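Local coordinates for diketoreductase (Acinetobacter baylyi, PDB 4E12), which reduces dicarbonyl compounds with NADH and, as in related dehydrogenases of fatty-acid beta-oxidation, probably interconverts (3S)-3-hydroxyacyl-CoA and 3-oxoacyl-CoA, at residues 17-20 against 21-25; 123-126 against 127-130; 157-160 against 161-164; 231-234 against 235-238. One frame throughout, in Å; residues are numbered along the deposited sequence.

Contact 1. Residues 17-20 against 21-25; sequences SQIA and FQTAF
Thr23 folds its hydroxyl back over the preceding helical turn and lays it against the carbonyl of Ile19, with OG1 giving a hydrogen bond to Ile19 O at 2.9 Å. The hydroxyl gets there because OG1 stands beside its own backbone N (chi1 -66°), which leaves the methyl CG2 anti to that nitrogen. Thr23 N bonds to the same oxygen, Ile19 O, at 3.0 Å, and the two donors arrive from opposite faces of the carbonyl plane. Around this pair run the ordinary bonds of the alpha-helix, from Phe21 N to Ser17 O, from Gln22 N to Gln18 O at 2.9 Å, and from Ala24 N to Ala20 O. Phe21 and Gln22 touch the earlier turn through CB alone: Phe21 CB lies 3.3 Å from Ser17 O, while the ring leads away to meet Tyr54 edge-to-face. Gln22 likewise carries its amide off to Tyr54 and the backbone of Ile177, and Gln18 reaches Asn146 and Val148. Helix 14-25 is the crossover between strands 6-10 and 29-33 of the Rossmann fold, following the glycine-rich NAD-binding turn, and Ala20 and Thr23 pack on both strands. Because Ile19 O takes both the amide and the hydroxyl of Thr23, the hydroxyl hydrogen is used within the helix, and the buried side chain can lie against the valines of the sheet.

Contact 2. Residues 123-126 against 127-130; sequences TLLP and SDLV
The backbone arrives extended through Leu124 and Leu125 and bends at Pro126 into a loosely bonded helix, where Leu129 N meets Pro126 O at 3.2 Å from above the carbonyl plane and the bonds from Asp128 N to Leu125 O and from Val130 N to Pro126 O are weak. Asp128 folds its carboxylate back across this bend. With CG trans to the carbonyl carbon (chi1 -68°), it brings OD2 to 3.1 Å from Leu125 N, in a bond of 159° at the hydrogen that reaches the oxygen from above the carboxylate plane. Leu124 runs across the aspartate at about a right angle: its CD2 methyl sits 3.3 Å from Asp128 OD2 and 3.7 Å from Asp128 CB. Leu125 meets the same carboxylate from its own CB, at 3.7 Å from Asp128 OD2. A looser apolar contact joins Leu124 CB to Leu129 CD1 at 4.2 Å. Leu124 and Leu129 both touch Lys100, an NAD-binding residue on helix 97-110, whereas Pro126, Leu129 and Val130 pack on Phe139 of strand 139-144. Ser127 turns its hydroxyl to Glu187. If this weakly bonded helix is taken to start at Pro126, Leu125 holds the N-cap place and Asp128 is N3, so their bond corresponds to the N3 half of a capping box; the leucine side chain cannot supply the other half.

Contact 3. Residues 157-160 against 161-164; sequences MGTT and KTDP
A type I beta turn from Thr159 to Thr162 carries the chain out of strand 153-158 and toward helix 164-176, and two threonine hydroxyls stitch it together. The turn's own backbone bond runs from Thr162 N to Thr159 O at 3.1 Å, with the donor above the carbonyl plane. Alongside it a second bond crosses the turn in the other direction, from Thr159 N to Thr162 OG1 at 2.9 Å with an angle of 151° at the hydrogen. The same Thr162 OG1 packs closely on the glycine, 3.3 Å from Gly158 CA. While accepting from Thr159 N, this hydroxyl gives its own hydrogen to Phe139 O, and the two roles together fix its rotation. The second bond links the turn to the neighbouring strand 139-144, which pairs antiparallel with strand 153-158 in the dinucleotide-binding domain. On the Thr159 side the hydroxyl is used differently: Thr159 OG1, held between its backbone N and carbonyl carbon (chi1 67°), accepts from Lys161 N at 2.9 Å in a more bent bond of 140°. This is an ST turn, nested in the first corner of the beta turn, and Lys161 CB rests 3.3 Å from Thr159 OG1. Beyond CG the lysine chain is extended and leaves the turn to lie on Val130 of helix 126-133. Thr159 itself touches Pro126 and Ser127 of that helix. Past the turn, Asp163 occupies the N-cap of helix 164-176, where its OD1 accepts from Glu165 N.

Contact 4. Residues 231-234 against 235-238; sequences GPFE and IFDI
Phe233 and Phe236 lie side by side on one flank of the helix and point the same way, their rings inclined at 47° with centroids 5.6 Å apart. They close through neighbouring ring carbons: Phe233 CD1 comes to 3.6 Å from Phe236 CD1. The Phe236 ring also comes close to the carbonyl of the first helical residue, with Phe236 CD1 at 3.3 Å from Pro232 O, the oxygen that accepts from Phe236 N at 2.8 Å. On another flank Ile235, its CG1 branch turned away from the carbonyl carbon (chi1 -63°), sets CG1 3.3 Å from Gly231 O, and its amide closes the first turn on the same oxygen. Gly231 is the N-cap residue, and Glu234, at N3, reaches back to it: Glu234 OE1 accepts from Gly231 N at 2.7 Å, met from above the carboxylate plane. This is the N3 half of a capping box. That oxygen also forms a salt bridge with Arg223, so the carboxylate joins the start of this helix to helix 215-226. Asp237 turns to the C-terminal segment, where Tyr283, Tyr281 and Phe280 bond to its carboxylate. Within the C-terminal domain, Phe233 packs against helices 215-226 and 193-209 and meets Phe280 edge-to-face, Pro232 lies on the same two helices, and Phe236 fits between helix 193-209 and helix 241-249, with Phe258 against its ring.

How the contacts relate
Contacts 1, 2 and 3 follow one another along the NAD-binding domain, and contact 4 comes last, in the all-helical C-terminal domain. Contacts 2 and 3 adjoin, with centres about 12 Å apart: Pro126 CD meets Met157 CE at 3.5 Å, and the turn after strand 153-158 packs on the first turn and a half of helix 126-133. Contact 1, in the first Rossmann crossover, sits about 23 and 24 Å from contacts 2 and 3, centre to centre, touching neither. Contact 4 lies about 34 Å from contact 3, centre to centre, across the chain's centre. Contacts 1 and 2 thus stand beside NAD-binding residues, whereas contact 4 lies in the other domain, away from them.

Contact 1. Residues 17-20 against 21-25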
ATOM      1  N   SER A  17      26.048  -9.697  -7.186  1.00 27.59           N
ATOM      2  CA  SER A  17      26.791  -8.943  -8.195  1.00 26.58           C
ATOM      3  C   SER A  17      26.405  -7.463  -8.155  1.00 26.74           C
ATOM      4  O   SER A  17      27.271  -6.604  -8.314  1.00 29.48           O
ATOM      5  CB  SER A  17      26.621  -9.515  -9.605  1.00 30.29           C
ATOM      6  OG  SER A  17      25.288  -9.382 -10.043  1.00 33.24           O
ATOM      7  N   GLN A  18      25.129  -7.153  -7.932  1.00 30.79           N
ATOM      8  CA  GLN A  18      24.719  -5.745  -7.807  1.00 30.73           C
ATOM      9  C   GLN A  18      25.353  -5.092  -6.585  1.00 27.15           C
ATOM     10  O   GLN A  18      25.797  -3.943  -6.641  1.00 32.19           O
ATOM     11  CB  GLN A  18      23.203  -5.621  -7.696  1.00 32.71           C
ATOM     12  CG  GLN A  18      22.478  -6.115  -8.912  1.00 37.33           C
ATOM     13  CD  GLN A  18      20.980  -5.933  -8.836  1.00 36.54           C
ATOM     14  OE1 GLN A  18      20.472  -4.943  -8.303  1.00 33.67           O
ATOM     15  NE2 GLN A  18      20.262  -6.898  -9.369  1.00 38.21           N
ATOM     16  N   ILE A  19      25.380  -5.814  -5.470  1.00 29.68           N
ATOM     17  CA  ILE A  19      25.934  -5.276  -4.241  1.00 27.67           C
ATOM     18  C   ILE A  19      27.420  -5.011  -4.434  1.00 29.17           C
ATOM     19  O   ILE A  19      27.938  -3.965  -4.036  1.00 25.87           O
ATOM     20  CB  ILE A  19      25.739  -6.262  -3.061  1.00 30.96           C
ATOM     21  CG1 ILE A  19      24.245  -6.435  -2.756  1.00 31.27           C
ATOM     22  CG2 ILE A  19      26.533  -5.790  -1.849  1.00 28.94           C
ATOM     23  CD1 ILE A  19      23.929  -7.509  -1.716  1.00 32.45           C
ATOM     24  N   ALA A  20      28.093  -5.971  -5.056  1.00 30.00           N
ATOM     25  CA  ALA A  20      29.519  -5.865  -5.308  1.00 29.52           C
ATOM     26  C   ALA A  20      29.810  -4.709  -6.248  1.00 30.89           C
ATOM     27  O   ALA A  20      30.728  -3.922  -5.998  1.00 30.62           O
ATOM     28  CB  ALA A  20      30.053  -7.180  -5.861  1.00 26.50           C
ATOM     29  N   PHE A  21      29.004  -4.568  -7.301  1.00 29.43           N
ATOM     30  CA  PHE A  21      29.253  -3.539  -8.288  1.00 30.22           C
ATOM     31  C   PHE A  21      28.970  -2.155  -7.744  1.00 31.16           C
ATOM     32  O   PHE A  21      29.775  -1.254  -7.936  1.00 29.07           O
ATOM     33  CB  PHE A  21      28.481  -3.760  -9.596  1.00 28.22           C
ATOM     34  CG  PHE A  21      29.008  -2.925 -10.727  1.00 31.97           C
ATOM     35  CD1 PHE A  21      30.025  -3.415 -11.545  1.00 30.17           C
ATOM     36  CD2 PHE A  21      28.502  -1.645 -10.970  1.00 31.09           C
ATOM     37  CE1 PHE A  21      30.541  -2.635 -12.604  1.00 33.07           C
ATOM     38  CE2 PHE A  21      29.004  -0.862 -12.016  1.00 33.90           C
ATOM     39  CZ  PHE A  21      30.021  -1.356 -12.836  1.00 34.14           C
ATOM     40  N   GLN A  22      27.828  -1.977  -7.090  1.00 27.87           N
ATOM     41  CA  GLN A  22      27.509  -0.723  -6.420  1.00 29.77           C
ATOM     42  C   GLN A  22      28.644  -0.312  -5.475  1.00 36.27           C
ATOM     43  O   GLN A  22      29.042   0.855  -5.408  1.00 33.20           O
ATOM     44  CB  GLN A  22      26.193  -0.869  -5.632  1.00 27.18           C
ATOM     45  CG  GLN A  22      25.687   0.432  -4.977  1.00 30.15           C
ATOM     46  CD  GLN A  22      25.167   1.470  -5.965  1.00 29.13           C
ATOM     47  OE1 GLN A  22      25.122   1.241  -7.177  1.00 35.55           O
ATOM     48  NE2 GLN A  22      24.767   2.622  -5.444  1.00 33.98           N
ATOM     49  N   THR A  23      29.173  -1.280  -4.739  1.00 33.90           N
ATOM     50  CA  THR A  23      30.204  -0.995  -3.750  1.00 32.14           C
ATOM     51  C   THR A  23      31.520  -0.605  -4.433  1.00 33.33           C
ATOM     52  O   THR A  23      32.182   0.354  -4.024  1.00 39.67           O
ATOM     53  CB  THR A  23      30.371  -2.186  -2.776  1.00 30.98           C
ATOM     54  OG1 THR A  23      29.173  -2.337  -2.006  1.00 27.33           O
ATOM     55  CG2 THR A  23      31.526  -1.955  -1.823  1.00 30.39           C
ATOM     56  N   ALA A  24      31.873  -1.334  -5.483  1.00 31.42           N
ATOM     57  CA  ALA A  24      33.034  -1.005  -6.302  1.00 33.16           C
ATOM     58  C   ALA A  24      32.872   0.371  -6.960  1.00 32.85           C
ATOM     59  O   ALA A  24      33.779   1.208  -6.885  1.00 32.03           O
ATOM     60  CB  ALA A  24      33.270  -2.087  -7.347  1.00 30.56           C
ATOM     61  N   PHE A  25      31.709   0.621  -7.563  1.00 34.47           N
ATOM     62  CA  PHE A  25      31.446   1.901  -8.248  1.00 31.40           C
ATOM     63  C   PHE A  25      31.667   3.112  -7.324  1.00 36.95           C
ATOM     64  O   PHE A  25      32.014   4.205  -7.784  1.00 36.91           O
ATOM     65  CB  PHE A  25      30.016   1.920  -8.805  1.00 34.98           C
ATOM     66  CG  PHE A  25      29.646   3.201  -9.504  1.00 40.31           C
ATOM     67  CD1 PHE A  25      30.371   3.650 -10.611  1.00 38.99           C
ATOM     68  CD2 PHE A  25      28.570   3.961  -9.058  1.00 37.31           C
ATOM     69  CE1 PHE A  25      30.018   4.845 -11.258  1.00 39.38           C
ATOM     70  CE2 PHE A  25      28.216   5.142  -9.694  1.00 38.60           C
ATOM     71  CZ  PHE A  25      28.936   5.585 -10.790  1.00 32.11           C
TER

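Contact 2. Residues 123-126 against 127-130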
ATOM      1  N   THR A 123      15.119 -14.516   3.816  1.00 50.33           N
ATOM      2  CA  THR A 123      14.304 -15.575   4.405  1.00 53.12           C
ATOM      3  C   THR A 123      14.786 -15.982   5.794  1.00 53.72           C
ATOM      4  O   THR A 123      14.063 -16.648   6.537  1.00 60.00           O
ATOM      5  CB  THR A 123      14.304 -16.832   3.528  1.00 54.92           C
ATOM      6  OG1 THR A 123      15.623 -17.387   3.499  1.00 54.94           O
ATOM      7  CG2 THR A 123      13.879 -16.488   2.116  1.00 54.22           C
ATOM      8  N   LEU A 124      16.006 -15.598   6.144  1.00 41.18           N
ATOM      9  CA  LEU A 124      16.581 -15.967   7.430  1.00 41.52           C
ATOM     10  C   LEU A 124      16.902 -14.754   8.283  1.00 44.85           C
ATOM     11  O   LEU A 124      17.428 -13.751   7.794  1.00 44.47           O
ATOM     12  CB  LEU A 124      17.833 -16.811   7.221  1.00 38.38           C
ATOM     13  CG  LEU A 124      17.552 -18.275   6.893  1.00 45.41           C
ATOM     14  CD1 LEU A 124      18.721 -18.958   6.197  1.00 42.54           C
ATOM     15  CD2 LEU A 124      17.168 -18.978   8.194  1.00 41.14           C
ATOM     16  N   LEU A 125      16.576 -14.854   9.564  1.00 45.48           N
ATOM     17  CA  LEU A 125      16.862 -13.793  10.518  1.00 44.65           C
ATOM     18  C   LEU A 125      18.306 -13.843  11.005  1.00 43.25           C
ATOM     19  O   LEU A 125      18.899 -14.919  11.111  1.00 41.10           O
ATOM     20  CB  LEU A 125      15.930 -13.919  11.729  1.00 40.08           C
ATOM     21  CG  LEU A 125      14.431 -13.753  11.491  1.00 37.11           C
ATOM     22  CD1 LEU A 125      13.705 -13.894  12.816  1.00 42.17           C
ATOM     23  CD2 LEU A 125      14.184 -12.360  10.922  1.00 36.32           C
ATOM     24  N   PRO A 126      18.901 -12.676  11.291  1.00 37.69           N
ATOM     25  CA  PRO A 126      20.277 -12.680  11.793  1.00 39.62           C
ATOM     26  C   PRO A 126      20.401 -13.506  13.071  1.00 41.37           C
ATOM     27  O   PRO A 126      21.465 -14.047  13.381  1.00 45.99           O
ATOM     28  CB  PRO A 126      20.573 -11.200  12.026  1.00 38.13           C
ATOM     29  CG  PRO A 126      19.673 -10.494  11.050  1.00 43.97           C
ATOM     30  CD  PRO A 126      18.413 -11.306  11.027  1.00 39.47           C
ATOM     31  N   SER A 127      19.295 -13.626  13.795  1.00 41.47           N
ATOM     32  CA  SER A 127      19.241 -14.503  14.955  1.00 43.30           C
ATOM     33  C   SER A 127      19.335 -15.967  14.574  1.00 43.21           C
ATOM     34  O   SER A 127      19.873 -16.767  15.340  1.00 57.37           O
ATOM     35  CB  SER A 127      17.982 -14.249  15.773  1.00 45.37           C
ATOM     36  OG  SER A 127      18.071 -12.989  16.397  1.00 62.24           O
ATOM     37  N   ASP A 128      18.810 -16.328  13.408  1.00 49.12           N
ATOM     38  CA  ASP A 128      18.911 -17.701  12.918  1.00 47.97           C
ATOM     39  C   ASP A 128      20.364 -18.088  12.651  1.00 53.77           C
ATOM     40  O   ASP A 128      20.708 -19.273  12.646  1.00 57.48           O
ATOM     41  CB  ASP A 128      18.091 -17.896  11.632  1.00 51.29           C
ATOM     42  CG  ASP A 128      16.594 -17.807  11.867  1.00 53.37           C
ATOM     43  OD1 ASP A 128      16.166 -17.981  13.022  1.00 47.55           O
ATOM     44  OD2 ASP A 128      15.839 -17.563  10.898  1.00 46.61           O
ATOM     45  N   LEU A 129      21.213 -17.087  12.443  1.00 53.74           N
ATOM     46  CA  LEU A 129      22.547 -17.322  11.902  1.00 50.57           C
ATOM     47  C   LEU A 129      23.666 -16.855  12.835  1.00 44.87           C
ATOM     48  O   LEU A 129      24.824 -17.238  12.652  1.00 54.42           O
ATOM     49  CB  LEU A 129      22.676 -16.594  10.558  1.00 42.67           C
ATOM     50  CG  LEU A 129      21.701 -16.945   9.435  1.00 46.04           C
ATOM     51  CD1 LEU A 129      21.816 -15.959   8.282  1.00 47.25           C
ATOM     52  CD2 LEU A 129      21.902 -18.377   8.961  1.00 44.48           C
ATOM     53  N   VAL A 130      23.344 -16.026  13.824  1.00 42.44           N
ATOM     54  CA  VAL A 130      24.378 -15.362  14.615  1.00 37.02           C
ATOM     55  C   VAL A 130      25.338 -16.331  15.307  1.00 49.72           C
ATOM     56  O   VAL A 130      26.545 -16.073  15.383  1.00 43.83           O
ATOM     57  CB  VAL A 130      23.783 -14.377  15.638  1.00 37.95           C
ATOM     58  CG1 VAL A 130      22.787 -15.082  16.542  1.00 39.37           C
ATOM     59  CG2 VAL A 130      24.888 -13.711  16.449  1.00 44.89           C
TER

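Contact 3. Residues 157-160 against 161-164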
ATOM      1  N   MET A 157      19.603  -4.196  10.003  1.00 36.05           N
ATOM      2  CA  MET A 157      18.897  -4.871  11.076  1.00 30.67           C
ATOM      3  C   MET A 157      19.835  -5.834  11.795  1.00 37.51           C
ATOM      4  O   MET A 157      20.268  -6.833  11.214  1.00 36.95           O
ATOM      5  CB  MET A 157      17.717  -5.638  10.470  1.00 31.18           C
ATOM      6  CG  MET A 157      16.740  -6.248  11.449  1.00 29.48           C
ATOM      7  SD  MET A 157      15.408  -7.110  10.589  1.00 33.15           S
ATOM      8  CE  MET A 157      16.246  -8.633  10.169  1.00 28.85           C
ATOM      9  N   GLY A 158      20.142  -5.537  13.054  1.00 36.50           N
ATOM     10  CA  GLY A 158      21.000  -6.418  13.828  1.00 46.43           C
ATOM     11  C   GLY A 158      20.258  -7.284  14.825  1.00 45.52           C
ATOM     12  O   GLY A 158      19.025  -7.353  14.810  1.00 43.40           O
ATOM     13  N   THR A 159      21.009  -7.955  15.696  1.00 47.70           N
ATOM     14  CA  THR A 159      20.405  -8.708  16.792  1.00 43.42           C
ATOM     15  C   THR A 159      20.642  -7.924  18.075  1.00 39.28           C
ATOM     16  O   THR A 159      21.265  -6.857  18.056  1.00 48.70           O
ATOM     17  CB  THR A 159      21.072 -10.093  16.987  1.00 43.53           C
ATOM     18  OG1 THR A 159      22.414  -9.902  17.448  1.00 48.42           O
ATOM     19  CG2 THR A 159      21.107 -10.866  15.679  1.00 45.50           C
ATOM     20  N   THR A 160      20.145  -8.451  19.186  1.00 47.83           N
ATOM     21  CA  THR A 160      20.399  -7.868  20.496  1.00 49.95           C
ATOM     22  C   THR A 160      21.903  -7.875  20.802  1.00 48.54           C
ATOM     23  O   THR A 160      22.386  -7.088  21.619  1.00 53.11           O
ATOM     24  CB  THR A 160      19.658  -8.664  21.588  1.00 57.66           C
ATOM     25  OG1 THR A 160      20.051 -10.041  21.521  1.00 55.75           O
ATOM     26  CG2 THR A 160      18.155  -8.570  21.385  1.00 74.60           C
ATOM     27  N   LYS A 161      22.642  -8.754  20.127  1.00 49.68           N
ATOM     28  CA  LYS A 161      24.082  -8.900  20.359  1.00 54.69           C
ATOM     29  C   LYS A 161      24.904  -7.898  19.543  1.00 52.38           C
ATOM     30  O   LYS A 161      26.080  -7.676  19.841  1.00 48.38           O
ATOM     31  CB  LYS A 161      24.526 -10.325  20.005  1.00 51.76           C
ATOM     32  CG  LYS A 161      23.701 -11.413  20.667  1.00 57.75           C
ATOM     33  CD  LYS A 161      24.033 -12.790  20.108  1.00 78.87           C
ATOM     34  CE  LYS A 161      23.153 -13.863  20.738  1.00 91.57           C
ATOM     35  NZ  LYS A 161      23.443 -15.225  20.210  1.00 88.84           N
ATOM     36  N   THR A 162      24.298  -7.293  18.519  1.00 46.08           N
ATOM     37  CA  THR A 162      25.037  -6.403  17.622  1.00 47.81           C
ATOM     38  C   THR A 162      25.595  -5.180  18.340  1.00 52.03           C
ATOM     39  O   THR A 162      24.885  -4.504  19.085  1.00 48.81           O
ATOM     40  CB  THR A 162      24.173  -5.894  16.441  1.00 43.94           C
ATOM     41  OG1 THR A 162      23.705  -7.003  15.671  1.00 33.39           O
ATOM     42  CG2 THR A 162      25.001  -4.992  15.548  1.00 39.08           C
ATOM     43  N   ASP A 163      26.868  -4.890  18.090  1.00 54.86           N
ATOM     44  CA  ASP A 163      27.517  -3.705  18.634  1.00 52.36           C
ATOM     45  C   ASP A 163      26.975  -2.453  17.941  1.00 52.99           C
ATOM     46  O   ASP A 163      27.082  -2.312  16.721  1.00 53.99           O
ATOM     47  CB  ASP A 163      29.036  -3.813  18.437  1.00 52.97           C
ATOM     48  CG  ASP A 163      29.805  -2.613  18.996  1.00 58.23           C
ATOM     49  OD1 ASP A 163      29.204  -1.552  19.257  1.00 66.64           O
ATOM     50  OD2 ASP A 163      31.035  -2.735  19.170  1.00 66.88           O
ATOM     51  N   PRO A 164      26.398  -1.520  18.716  1.00 48.32           N
ATOM     52  CA  PRO A 164      25.842  -0.281  18.166  1.00 49.25           C
ATOM     53  C   PRO A 164      26.820   0.465  17.278  1.00 48.42           C
ATOM     54  O   PRO A 164      26.418   1.076  16.284  1.00 46.80           O
ATOM     55  CB  PRO A 164      25.509   0.541  19.412  1.00 53.62           C
ATOM     56  CG  PRO A 164      25.292  -0.473  20.466  1.00 55.61           C
ATOM     57  CD  PRO A 164      26.280  -1.562  20.183  1.00 56.68           C
TER

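Contact 4. Residues 231-234 against 235-238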
ATOM      1  N   GLY A 231      -0.848   0.069  -9.059  1.00 32.45           N
ATOM      2  CA  GLY A 231      -1.625  -0.733  -8.130  1.00 28.22           C
ATOM      3  C   GLY A 231      -1.022  -2.108  -7.873  1.00 30.19           C
ATOM      4  O   GLY A 231      -0.047  -2.500  -8.523  1.00 29.73           O
ATOM      5  N   PRO A 232      -1.585  -2.876  -6.924  1.00 26.72           N
ATOM      6  CA  PRO A 232      -1.068  -4.207  -6.603  1.00 26.83           C
ATOM      7  C   PRO A 232      -0.730  -5.116  -7.770  1.00 27.61           C
ATOM      8  O   PRO A 232       0.266  -5.841  -7.723  1.00 30.89           O
ATOM      9  CB  PRO A 232      -2.148  -4.798  -5.688  1.00 25.06           C
ATOM     10  CG  PRO A 232      -2.773  -3.585  -5.054  1.00 29.36           C
ATOM     11  CD  PRO A 232      -2.787  -2.546  -6.141  1.00 32.12           C
ATOM     12  N   PHE A 233      -1.550  -5.120  -8.809  1.00 27.72           N
ATOM     13  CA  PHE A 233      -1.305  -6.099  -9.865  1.00 27.99           C
ATOM     14  C   PHE A 233      -0.203  -5.643 -10.811  1.00 30.60           C
ATOM     15  O   PHE A 233       0.573  -6.457 -11.320  1.00 30.86           O
ATOM     16  CB  PHE A 233      -2.616  -6.540 -10.527  1.00 28.76           C
ATOM     17  CG  PHE A 233      -3.508  -7.299  -9.575  1.00 30.18           C
ATOM     18  CD1 PHE A 233      -3.323  -8.668  -9.389  1.00 29.68           C
ATOM     19  CD2 PHE A 233      -4.512  -6.653  -8.859  1.00 26.36           C
ATOM     20  CE1 PHE A 233      -4.131  -9.382  -8.502  1.00 36.48           C
ATOM     21  CE2 PHE A 233      -5.319  -7.366  -7.966  1.00 27.37           C
ATOM     22  CZ  PHE A 233      -5.131  -8.721  -7.792  1.00 30.96           C
ATOM     23  N   GLU A 234      -0.101  -4.335 -10.994  1.00 31.21           N
ATOM     24  CA  GLU A 234       1.030  -3.782 -11.723  1.00 30.75           C
ATOM     25  C   GLU A 234       2.297  -4.135 -10.954  1.00 33.10           C
ATOM     26  O   GLU A 234       3.309  -4.503 -11.552  1.00 33.00           O
ATOM     27  CB  GLU A 234       0.885  -2.273 -11.820  1.00 30.12           C
ATOM     28  CG  GLU A 234      -0.362  -1.842 -12.521  1.00 36.14           C
ATOM     29  CD  GLU A 234      -0.448  -0.350 -12.600  1.00 40.12           C
ATOM     30  OE1 GLU A 234      -1.114   0.245 -11.735  1.00 39.36           O
ATOM     31  OE2 GLU A 234       0.170   0.224 -13.518  1.00 36.21           O
ATOM     32  N   ILE A 235       2.229  -4.023  -9.628  1.00 29.20           N
ATOM     33  CA  ILE A 235       3.338  -4.407  -8.748  1.00 31.21           C
ATOM     34  C   ILE A 235       3.645  -5.898  -8.852  1.00 29.07           C
ATOM     35  O   ILE A 235       4.818  -6.259  -8.943  1.00 31.90           O
ATOM     36  CB  ILE A 235       3.079  -4.006  -7.269  1.00 31.61           C
ATOM     37  CG1 ILE A 235       2.973  -2.482  -7.155  1.00 33.41           C
ATOM     38  CG2 ILE A 235       4.152  -4.589  -6.349  1.00 32.15           C
ATOM     39  CD1 ILE A 235       2.683  -1.960  -5.749  1.00 35.70           C
ATOM     40  N   PHE A 236       2.630  -6.772  -8.843  1.00 25.42           N
ATOM     41  CA  PHE A 236       2.870  -8.216  -9.069  1.00 27.53           C
ATOM     42  C   PHE A 236       3.644  -8.504 -10.354  1.00 27.90           C
ATOM     43  O   PHE A 236       4.509  -9.389 -10.390  1.00 29.29           O
ATOM     44  CB  PHE A 236       1.561  -9.028  -9.143  1.00 26.67           C
ATOM     45  CG  PHE A 236       1.005  -9.432  -7.804  1.00 31.42           C
ATOM     46  CD1 PHE A 236      -0.294  -9.077  -7.435  1.00 30.51           C
ATOM     47  CD2 PHE A 236       1.779 -10.174  -6.916  1.00 30.36           C
ATOM     48  CE1 PHE A 236      -0.822  -9.462  -6.183  1.00 30.43           C
ATOM     49  CE2 PHE A 236       1.268 -10.568  -5.663  1.00 31.35           C
ATOM     50  CZ  PHE A 236      -0.039 -10.207  -5.298  1.00 30.20           C
ATOM     51  N   ASP A 237       3.293  -7.811 -11.427  1.00 29.11           N
ATOM     52  CA  ASP A 237       4.028  -7.978 -12.688  1.00 29.59           C
ATOM     53  C   ASP A 237       5.513  -7.619 -12.537  1.00 30.59           C
ATOM     54  O   ASP A 237       6.379  -8.277 -13.109  1.00 28.19           O
ATOM     55  CB  ASP A 237       3.403  -7.176 -13.832  1.00 33.17           C
ATOM     56  CG  ASP A 237       2.105  -7.780 -14.348  1.00 30.68           C
ATOM     57  OD1 ASP A 237       1.797  -8.942 -14.022  1.00 31.75           O
ATOM     58  OD2 ASP A 237       1.391  -7.088 -15.101  1.00 31.66           O
ATOM     59  N   ILE A 238       5.801  -6.575 -11.774  1.00 28.64           N
ATOM     60  CA  ILE A 238       7.172  -6.143 -11.545  1.00 32.34           C
ATOM     61  C   ILE A 238       7.945  -7.130 -10.681  1.00 33.44           C
ATOM     62  O   ILE A 238       9.091  -7.468 -10.994  1.00 33.79           O
ATOM     63  CB  ILE A 238       7.184  -4.739 -10.916  1.00 30.45           C
ATOM     64  CG1 ILE A 238       6.642  -3.744 -11.938  1.00 32.95           C
ATOM     65  CG2 ILE A 238       8.578  -4.392 -10.431  1.00 37.51           C
ATOM     66  CD1 ILE A 238       6.366  -2.394 -11.406  1.00 31.13           C
TER